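Local atomic coordinates of porin (Pseudomonas aeruginosa, PDB entry 3T24), a protein that forms a beta-barrel channel in the bacterial outer membrane and, as a member of the OprD family, probably admits small carboxylate-bearing solutes. Residues Gln220-Leu225 with Asp240-Arg245. Numbering follows the deposited sequence.
Sequences QHYLGL and DIRWAR
Strands 218-230 and 235-248 form an antiparallel beta hairpin in the wall of the OprD-family barrel; Tyr222 and Ala244 pair on one face, where both are buried and the tyrosine touches Pro123 and Phe285 of loops, consistent with the inner side of the barrel. The axes of segments 220-225 and 240-245 approach to 4.6 Å, their directions 168° apart. Three hydrogen-bonded pairs, His221 with Arg245, Leu223 with Trp243 and Leu225 with Ile241, each exchange two backbone bonds; the straightest runs from Leu223 N to Trp243 O (2.7 Å, 176° at the hydrogen). Between them lie the non-hydrogen-bonded pairs, where CA-H groups also point at carbonyls, as in Ala244 CA to His221 O at 3.1 Å.

A chi1 of -142°, away from a staggered value, goes with a Tyr222 ring that leans across to the partner strand. Ala244 CB lies over one face of this ring, 3.7 Å from its centroid and displaced toward CD1 and CE1, a CH-pi contact. Arg242 CB meets the ring at its edge, 3.8 Å from Tyr222 CE2. The extended arginine chain runs on past the tyrosine hydroxyl to a salt bridge in which Arg242 NE and NH2 each take one carboxylate oxygen of Asp240, OD1 at 3.0 Å and OD2 at 3.2 Å, both met from above the carboxylate plane. Tyr294 adds a cation-pi contact to Arg242.

Leu223, Trp243, Leu225 and Ile241 share the opposite face with His221 and Arg245; detergent touching Leu223 is consistent with a lipid-facing surface. There Leu223 CD1 approaches the indole edge at Trp243 CE3 (4.2 Å). Strand 205-214 continues the wall beside 220-225, its Tyr209 OH hydrogen-bonded to His221 ND1, and strand 255-267 beside 240-245, where Asp255 forms a salt bridge with Arg245 NH1.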
loop_
_atom_site.group_PDB
_atom_site.type_symbol
_atom_site.label_atom_id
_atom_site.label_comp_id
_atom_site.label_asym_id
_atom_site.label_seq_id
_atom_site.Cartn_x
_atom_site.Cartn_y
_atom_site.Cartn_z
ATOM N N GLN A 220 -4.115 16.716 -4.799
ATOM C CA GLN A 220 -3.799 16.421 -3.420
ATOM C C GLN A 220 -2.386 16.895 -3.112
ATOM O O GLN A 220 -1.465 16.688 -3.910
ATOM C CB GLN A 220 -3.920 14.925 -3.185
ATOM C CG GLN A 220 -3.661 14.462 -1.755
ATOM C CD GLN A 220 -3.891 12.967 -1.619
ATOM O OE1 GLN A 220 -2.966 12.171 -1.780
ATOM N NE2 GLN A 220 -5.138 12.578 -1.361
ATOM N N HIS A 221 -2.244 17.555 -1.964
ATOM C CA HIS A 221 -0.947 17.938 -1.419
ATOM C C HIS A 221 -0.759 17.125 -0.151
ATOM O O HIS A 221 -1.634 17.114 0.724
ATOM C CB HIS A 221 -0.904 19.443 -1.095
ATOM C CG HIS A 221 -1.104 20.314 -2.297
ATOM N ND1 HIS A 221 -0.081 21.033 -2.873
ATOM C CD2 HIS A 221 -2.203 20.549 -3.053
ATOM C CE1 HIS A 221 -0.540 21.687 -3.928
ATOM N NE2 HIS A 221 -1.826 21.413 -4.053
ATOM N N TYR A 222 0.358 16.416 -0.068
ATOM C CA TYR A 222 0.634 15.584 1.085
ATOM C C TYR A 222 1.874 16.101 1.785
ATOM O O TYR A 222 2.932 16.210 1.169
ATOM C CB TYR A 222 0.862 14.131 0.658
ATOM C CG TYR A 222 0.277 13.146 1.621
ATOM C CD1 TYR A 222 -0.845 12.378 1.275
ATOM C CD2 TYR A 222 0.822 12.986 2.886
ATOM C CE1 TYR A 222 -1.401 11.477 2.164
ATOM C CE2 TYR A 222 0.265 12.096 3.792
ATOM C CZ TYR A 222 -0.850 11.345 3.428
ATOM O OH TYR A 222 -1.398 10.456 4.326
ATOM N N LEU A 223 1.762 16.420 3.066
ATOM C CA LEU A 223 2.945 16.809 3.824
ATOM C C LEU A 223 3.294 15.731 4.829
ATOM O O LEU A 223 2.419 15.129 5.433
ATOM C CB LEU A 223 2.747 18.141 4.537
ATOM C CG LEU A 223 2.830 19.442 3.736
ATOM C CD1 LEU A 223 1.676 19.541 2.766
ATOM C CD2 LEU A 223 2.813 20.634 4.682
ATOM N N GLY A 224 4.581 15.479 4.992
ATOM C CA GLY A 224 5.034 14.476 5.928
ATOM C C GLY A 224 6.216 14.941 6.746
ATOM O O GLY A 224 6.986 15.817 6.328
ATOM N N LEU A 225 6.343 14.347 7.926
ATOM C CA LEU A 225 7.418 14.631 8.861
ATOM C C LEU A 225 7.637 13.316 9.575
ATOM O O LEU A 225 6.725 12.789 10.194
ATOM C CB LEU A 225 6.982 15.722 9.848
ATOM C CG LEU A 225 7.741 16.158 11.118
ATOM C CD1 LEU A 225 8.295 14.977 11.942
ATOM C CD2 LEU A 225 8.841 17.187 10.816
ATOM N N ASP A 240 5.629 9.679 13.189
ATOM C CA ASP A 240 5.221 9.723 11.792
ATOM C C ASP A 240 4.012 10.641 11.675
ATOM O O ASP A 240 2.882 10.220 11.945
ATOM C CB ASP A 240 4.836 8.313 11.340
ATOM C CG ASP A 240 4.713 8.180 9.822
ATOM O OD1 ASP A 240 4.421 9.175 9.125
ATOM O OD2 ASP A 240 4.916 7.057 9.324
ATOM N N ILE A 241 4.239 11.897 11.296
ATOM C CA ILE A 241 3.138 12.864 11.227
ATOM C C ILE A 241 2.837 13.223 9.771
ATOM O O ILE A 241 3.748 13.451 8.980
ATOM C CB ILE A 241 3.376 14.138 12.105
ATOM C CG1 ILE A 241 3.307 13.803 13.598
ATOM C CG2 ILE A 241 2.297 15.185 11.852
ATOM C CD1 ILE A 241 4.363 12.876 14.081
ATOM N N ARG A 242 1.548 13.262 9.442
ATOM C CA ARG A 242 1.081 13.362 8.066
ATOM C C ARG A 242 -0.113 14.290 7.945
ATOM O O ARG A 242 -0.956 14.357 8.842
ATOM C CB ARG A 242 0.632 11.989 7.580
ATOM C CG ARG A 242 1.666 10.891 7.749
ATOM C CD ARG A 242 1.120 9.601 7.185
ATOM N NE ARG A 242 2.021 8.479 7.396
ATOM C CZ ARG A 242 1.740 7.235 7.033
ATOM N NH1 ARG A 242 0.582 6.950 6.436
ATOM N NH2 ARG A 242 2.620 6.275 7.259
ATOM N N TRP A 243 -0.208 14.977 6.815
ATOM C CA TRP A 243 -1.342 15.856 6.573
ATOM C C TRP A 243 -1.536 16.049 5.088
ATOM O O TRP A 243 -0.604 16.383 4.375
ATOM C CB TRP A 243 -1.119 17.209 7.254
ATOM C CG TRP A 243 -2.312 18.080 7.174
ATOM C CD1 TRP A 243 -3.393 18.076 8.014
ATOM C CD2 TRP A 243 -2.569 19.088 6.195
ATOM N NE1 TRP A 243 -4.300 19.029 7.623
ATOM C CE2 TRP A 243 -3.820 19.665 6.509
ATOM C CE3 TRP A 243 -1.862 19.568 5.090
ATOM C CZ2 TRP A 243 -4.378 20.688 5.752
ATOM C CZ3 TRP A 243 -2.412 20.580 4.341
ATOM C CH2 TRP A 243 -3.662 21.132 4.673
ATOM N N ALA A 244 -2.753 15.821 4.613
ATOM C CA ALA A 244 -3.018 15.883 3.183
ATOM C C ALA A 244 -4.268 16.697 2.922
ATOM O O ALA A 244 -5.286 16.521 3.590
ATOM C CB ALA A 244 -3.190 14.484 2.613
ATOM N N ARG A 245 -4.175 17.582 1.940
ATOM C CA ARG A 245 -5.308 18.355 1.481
ATOM C C ARG A 245 -5.650 17.839 0.085
ATOM O O ARG A 245 -4.788 17.808 -0.810
ATOM C CB ARG A 245 -4.942 19.850 1.461
ATOM C CG ARG A 245 -5.974 20.787 0.844
ATOM C CD ARG A 245 -7.320 20.518 1.464
ATOM N NE ARG A 245 -8.335 21.523 1.159
ATOM C CZ ARG A 245 -9.631 21.244 1.077
ATOM N NH1 ARG A 245 -10.045 19.996 1.261
ATOM N NH2 ARG A 245 -10.511 22.199 0.802
#